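Local coordinates for protein endonuclease V (Homo sapiens, PDB 6OZE) that probably cleaves inosine-containing RNA as a metal-ion-dependent endoribonuclease of the RNase H clan, at residues Cys56-Val61 and Glu72-Val77; Arg197-Ser202 and Phe222-Pro227. The protein carries 4 engineered substitutions. One frame throughout, in Å; residues are numbered along the deposited sequence. Where two conformers were deposited one is given.

Interaction 1 (Cys56-Val61 and Glu72-Val77)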
# COMPACT_ATOMS: atom_id res chain seq x y z
N CYS A 56 -5.10 0.39 -15.18
CA CYS A 56 -5.24 -1.03 -14.88
C CYS A 56 -5.16 -1.21 -13.37
O CYS A 56 -4.30 -0.61 -12.72
CB CYS A 56 -4.15 -1.84 -15.56
SG CYS A 56 -4.34 -3.60 -15.34
N ALA A 57 -6.08 -2.01 -12.83
CA ALA A 57 -6.06 -2.39 -11.42
C ALA A 57 -5.69 -3.86 -11.33
O ALA A 57 -6.22 -4.68 -12.09
CB ALA A 57 -7.44 -2.15 -10.78
N SER A 58 -4.76 -4.19 -10.42
CA SER A 58 -4.29 -5.56 -10.29
C SER A 58 -4.28 -6.01 -8.84
O SER A 58 -3.98 -5.22 -7.93
CB SER A 58 -2.88 -5.72 -10.86
OG SER A 58 -2.86 -5.43 -12.26
N LEU A 59 -4.60 -7.28 -8.64
CA LEU A 59 -4.48 -7.95 -7.34
C LEU A 59 -3.69 -9.23 -7.54
O LEU A 59 -4.02 -10.03 -8.43
CB LEU A 59 -5.87 -8.26 -6.79
CG LEU A 59 -5.94 -9.25 -5.62
CD1 LEU A 59 -5.30 -8.65 -4.38
CD2 LEU A 59 -7.39 -9.61 -5.34
N VAL A 60 -2.65 -9.41 -6.72
CA VAL A 60 -1.89 -10.65 -6.72
C VAL A 60 -1.89 -11.21 -5.31
O VAL A 60 -2.02 -10.47 -4.33
CB VAL A 60 -0.45 -10.49 -7.25
CG1 VAL A 60 -0.46 -9.97 -8.69
CG2 VAL A 60 0.38 -9.58 -6.31
N VAL A 61 -1.80 -12.53 -5.21
CA VAL A 61 -1.58 -13.19 -3.93
C VAL A 61 -0.34 -14.06 -4.06
O VAL A 61 -0.20 -14.80 -5.04
CB VAL A 61 -2.79 -14.03 -3.48
CG1 VAL A 61 -2.53 -14.65 -2.10
CG2 VAL A 61 -4.06 -13.17 -3.49
N GLU A 72 -3.48 -14.16 -9.62
CA GLU A 72 -3.30 -12.84 -10.19
C GLU A 72 -4.52 -12.47 -11.02
O GLU A 72 -5.07 -13.31 -11.73
CB GLU A 72 -2.04 -12.76 -11.05
CG GLU A 72 -1.97 -13.76 -12.18
CD GLU A 72 -0.64 -13.72 -12.91
OE1 GLU A 72 0.40 -13.55 -12.24
OE2 GLU A 72 -0.64 -13.86 -14.15
N GLU A 73 -4.95 -11.21 -10.89
CA GLU A 73 -6.04 -10.72 -11.72
C GLU A 73 -5.79 -9.25 -12.02
O GLU A 73 -5.46 -8.48 -11.11
CB GLU A 73 -7.38 -10.91 -11.03
CG GLU A 73 -8.59 -10.44 -11.87
CD GLU A 73 -8.84 -11.26 -13.12
OE1 GLU A 73 -8.38 -12.42 -13.20
OE2 GLU A 73 -9.52 -10.75 -14.04
N SER A 74 -5.94 -8.87 -13.29
CA SER A 74 -5.77 -7.49 -13.72
C SER A 74 -6.97 -7.10 -14.55
O SER A 74 -7.50 -7.92 -15.31
CB SER A 74 -4.54 -7.34 -14.61
OG SER A 74 -3.35 -7.62 -13.88
N ARG A 75 -7.42 -5.85 -14.41
CA ARG A 75 -8.57 -5.38 -15.19
C ARG A 75 -8.34 -3.94 -15.60
O ARG A 75 -7.95 -3.11 -14.78
CB ARG A 75 -9.86 -5.48 -14.37
CG ARG A 75 -10.26 -6.90 -14.06
CD ARG A 75 -11.71 -7.14 -14.42
NE ARG A 75 -12.51 -7.34 -13.22
CZ ARG A 75 -12.58 -8.49 -12.57
NH1 ARG A 75 -11.89 -9.54 -13.00
NH2 ARG A 75 -13.33 -8.60 -11.48
N MET A 76 -8.60 -3.63 -16.87
CA MET A 76 -8.63 -2.24 -17.30
C MET A 76 -9.88 -1.58 -16.75
O MET A 76 -10.98 -2.16 -16.77
CB MET A 76 -8.67 -2.13 -18.83
CG MET A 76 -7.50 -2.75 -19.59
SD MET A 76 -5.89 -2.06 -19.12
CE MET A 76 -6.07 -0.38 -19.69
N VAL A 77 -9.72 -0.35 -16.26
CA VAL A 77 -10.78 0.40 -15.61
C VAL A 77 -10.68 1.86 -16.01
O VAL A 77 -9.64 2.32 -16.49
CB VAL A 77 -10.70 0.28 -14.06
CG1 VAL A 77 -10.84 -1.18 -13.62
CG2 VAL A 77 -9.40 0.86 -13.55
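The thiol of C56 lies against the S74 side chain, with SG 3.8 Å from S74 CB. SG is anti to the backbone N (chi1 -175°), which turns it diagonally across to S74 on the partner strand and leaves CB to face M76. There C56 CB meets M76 SD at 4.0 Å. Further along the same face the hydroxyls of S58 and S74 meet, OG to OG, at 2.8 Å. S58 OG also bonds to S235 OG on helix 226-242, so two hydroxyl partners hold it. V60 CG1 then packs on E72 CB at 4.0 Å, while the carboxylate of E72 leads away. A57 and L59 point to the opposite face, together with R75 and E73. On that face R75 NH1 forms a salt bridge to E73 OE2 (2.9 Å) within one strand, though the hydrogen bond in it is weak, bent to 120°. Helix 89-106 covers this side, with L99 against A57. The backbones pair A57 with R75 and L59 with E73, two bonds each; A57 N to R75 O is 2.9 Å. The strand axes run at 163°. This is an antiparallel beta hairpin, the outer pair of strands in an RNase H-like sheet.

Interaction 2 (Arg197-Ser202 and Phe222-Pro227)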
# COMPACT_ATOMS: atom_id res chain seq x y z
N ARG A 197 17.85 4.13 -1.63
CA ARG A 197 16.58 4.86 -1.52
C ARG A 197 15.58 4.02 -0.73
O ARG A 197 15.27 2.90 -1.14
CB ARG A 197 16.04 5.15 -2.91
CG ARG A 197 14.82 6.06 -2.93
CD ARG A 197 14.37 6.35 -4.36
NE ARG A 197 12.92 6.19 -4.53
CZ ARG A 197 12.31 6.14 -5.71
NH1 ARG A 197 10.99 5.99 -5.77
NH2 ARG A 197 13.01 6.23 -6.83
N PRO A 198 15.06 4.51 0.39
CA PRO A 198 14.20 3.69 1.23
C PRO A 198 12.78 3.63 0.70
O PRO A 198 12.37 4.39 -0.19
CB PRO A 198 14.23 4.42 2.58
CG PRO A 198 14.46 5.84 2.22
CD PRO A 198 15.34 5.83 0.99
N LEU A 199 12.02 2.69 1.25
CA LEU A 199 10.57 2.71 1.11
C LEU A 199 9.97 3.42 2.31
O LEU A 199 10.56 3.48 3.38
CB LEU A 199 10.03 1.28 1.09
CG LEU A 199 10.71 0.26 0.19
CD1 LEU A 199 10.10 -1.11 0.46
CD2 LEU A 199 10.54 0.65 -1.26
N TYR A 200 8.78 3.97 2.12
CA TYR A 200 8.09 4.67 3.21
C TYR A 200 6.87 3.84 3.59
O TYR A 200 5.92 3.70 2.81
CB TYR A 200 7.75 6.10 2.80
CG TYR A 200 9.00 6.87 2.49
CD1 TYR A 200 9.75 7.46 3.50
CD2 TYR A 200 9.50 6.93 1.20
CE1 TYR A 200 10.91 8.13 3.24
CE2 TYR A 200 10.67 7.61 0.92
CZ TYR A 200 11.38 8.21 1.95
OH TYR A 200 12.55 8.88 1.68
N ILE A 201 6.91 3.28 4.80
CA ILE A 201 5.94 2.30 5.25
C ILE A 201 5.01 2.96 6.27
O ILE A 201 5.48 3.66 7.17
CB ILE A 201 6.65 1.10 5.91
CG1 ILE A 201 7.75 0.54 4.98
CG2 ILE A 201 5.62 0.04 6.33
CD1 ILE A 201 7.27 0.18 3.60
N SER A 202 3.70 2.71 6.14
CA SER A 202 2.79 3.19 7.16
C SER A 202 1.66 2.20 7.34
O SER A 202 1.40 1.36 6.47
CB SER A 202 2.29 4.60 6.85
OG SER A 202 1.57 4.60 5.62
N PHE A 222 13.82 -7.99 -4.04
CA PHE A 222 14.43 -6.82 -4.65
C PHE A 222 14.04 -5.60 -3.81
O PHE A 222 13.51 -5.74 -2.70
CB PHE A 222 13.99 -6.74 -6.12
CG PHE A 222 14.27 -8.00 -6.89
CD1 PHE A 222 15.54 -8.26 -7.38
CD2 PHE A 222 13.27 -8.93 -7.13
CE1 PHE A 222 15.81 -9.42 -8.10
CE2 PHE A 222 13.53 -10.09 -7.84
CZ PHE A 222 14.80 -10.33 -8.33
N ARG A 223 14.27 -4.39 -4.33
CA ARG A 223 13.95 -3.21 -3.54
C ARG A 223 12.44 -3.07 -3.33
O ARG A 223 11.98 -2.76 -2.23
CB ARG A 223 14.54 -1.94 -4.17
CG ARG A 223 14.28 -0.68 -3.35
CD ARG A 223 14.53 0.60 -4.14
NE ARG A 223 13.88 1.75 -3.50
CZ ARG A 223 12.89 2.45 -4.03
NH1 ARG A 223 12.42 2.14 -5.24
NH2 ARG A 223 12.36 3.47 -3.36
N ILE A 224 11.65 -3.32 -4.36
CA ILE A 224 10.19 -3.25 -4.21
C ILE A 224 9.70 -4.59 -3.67
O ILE A 224 9.98 -5.63 -4.29
CB ILE A 224 9.55 -2.94 -5.56
CG1 ILE A 224 10.17 -1.66 -6.14
CG2 ILE A 224 8.03 -2.82 -5.42
CD1 ILE A 224 10.00 -0.45 -5.25
N PRO A 225 8.94 -4.61 -2.57
CA PRO A 225 8.46 -5.88 -2.01
C PRO A 225 7.71 -6.69 -3.05
O PRO A 225 6.97 -6.15 -3.86
CB PRO A 225 7.54 -5.44 -0.87
CG PRO A 225 7.97 -4.05 -0.53
CD PRO A 225 8.49 -3.44 -1.79
N GLU A 226 7.93 -8.01 -3.01
CA GLU A 226 7.43 -8.90 -4.06
C GLU A 226 5.94 -8.76 -4.35
O GLU A 226 5.59 -8.69 -5.54
CB GLU A 226 7.82 -10.35 -3.74
CG GLU A 226 9.18 -10.75 -4.30
CD GLU A 226 9.29 -10.46 -5.79
OE1 GLU A 226 9.73 -9.35 -6.15
OE2 GLU A 226 8.93 -11.33 -6.62
N PRO A 227 5.04 -8.70 -3.37
CA PRO A 227 3.60 -8.58 -3.73
C PRO A 227 3.30 -7.30 -4.48
O PRO A 227 2.50 -7.32 -5.43
CB PRO A 227 2.88 -8.67 -2.37
CG PRO A 227 3.89 -9.44 -1.47
CD PRO A 227 5.22 -8.87 -1.91
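The loop that leads into helix 226-242 meets the start of strand 199-205 here, and R223 reaches across to R197, P198 and L199. The R223 chain runs extended from CG to NE and brings its guanidinium to two successive carbonyls. NE donates to R197 O at 3.0 Å, with an N-H...O angle of 162°. The oxygen sits near the guanidinium plane, but the donor stands above the carbonyl plane. NH2 makes a weak bond to P198 O at 3.3 Å. R197 CD lies over one face of this guanidinium and L199 CD2 over the other, 3.8 Å above the plane. The two arginines are close: R197 NE is 3.0 Å from R223 NH2, both donors, with the guanidinium planes 57° apart. This like-charge approach is probably eased by the carbonyls that take R223 and by K147 O, which accepts from R197 NH1. An alanine in place of R223 is likely to leave the R197 and P198 carbonyls without these donors and to strip L199 CD2 of its flat cover. Deeper in, the end of the L199 side chain, CD1, meets P225 CD at 3.6 Å, and L199 CD2 touches I224 CD1 at 4.2 Å. P225 is the N-cap residue of helix 226-242. L199 and P225 both also pack on T216 of helix 209-218 and V145 of strand 142-146.

From the N terminus, interaction 1 comes first. It closes a hairpin loop of 10 residues, made of the strand ends and the turn between strands 54-63 and 69-78, at one edge of the mixed sheet. The chain then runs through most of the fold before interaction 2 opens at 197-202. That contact closes a loop of 19 residues holding the rest of strand 199-205 and helix 209-218. The two loops are in series and neither encloses the other. The centres of interactions 1 and 2 are about 20 Å apart. They still meet where helix 226-242 begins: V60 CG2 lies 3.2 Å from P227 O. That helix starts at interaction 2 and packs over the C56, S58 and S74 face of interaction 1, linking the hairpin to the sheet's other half.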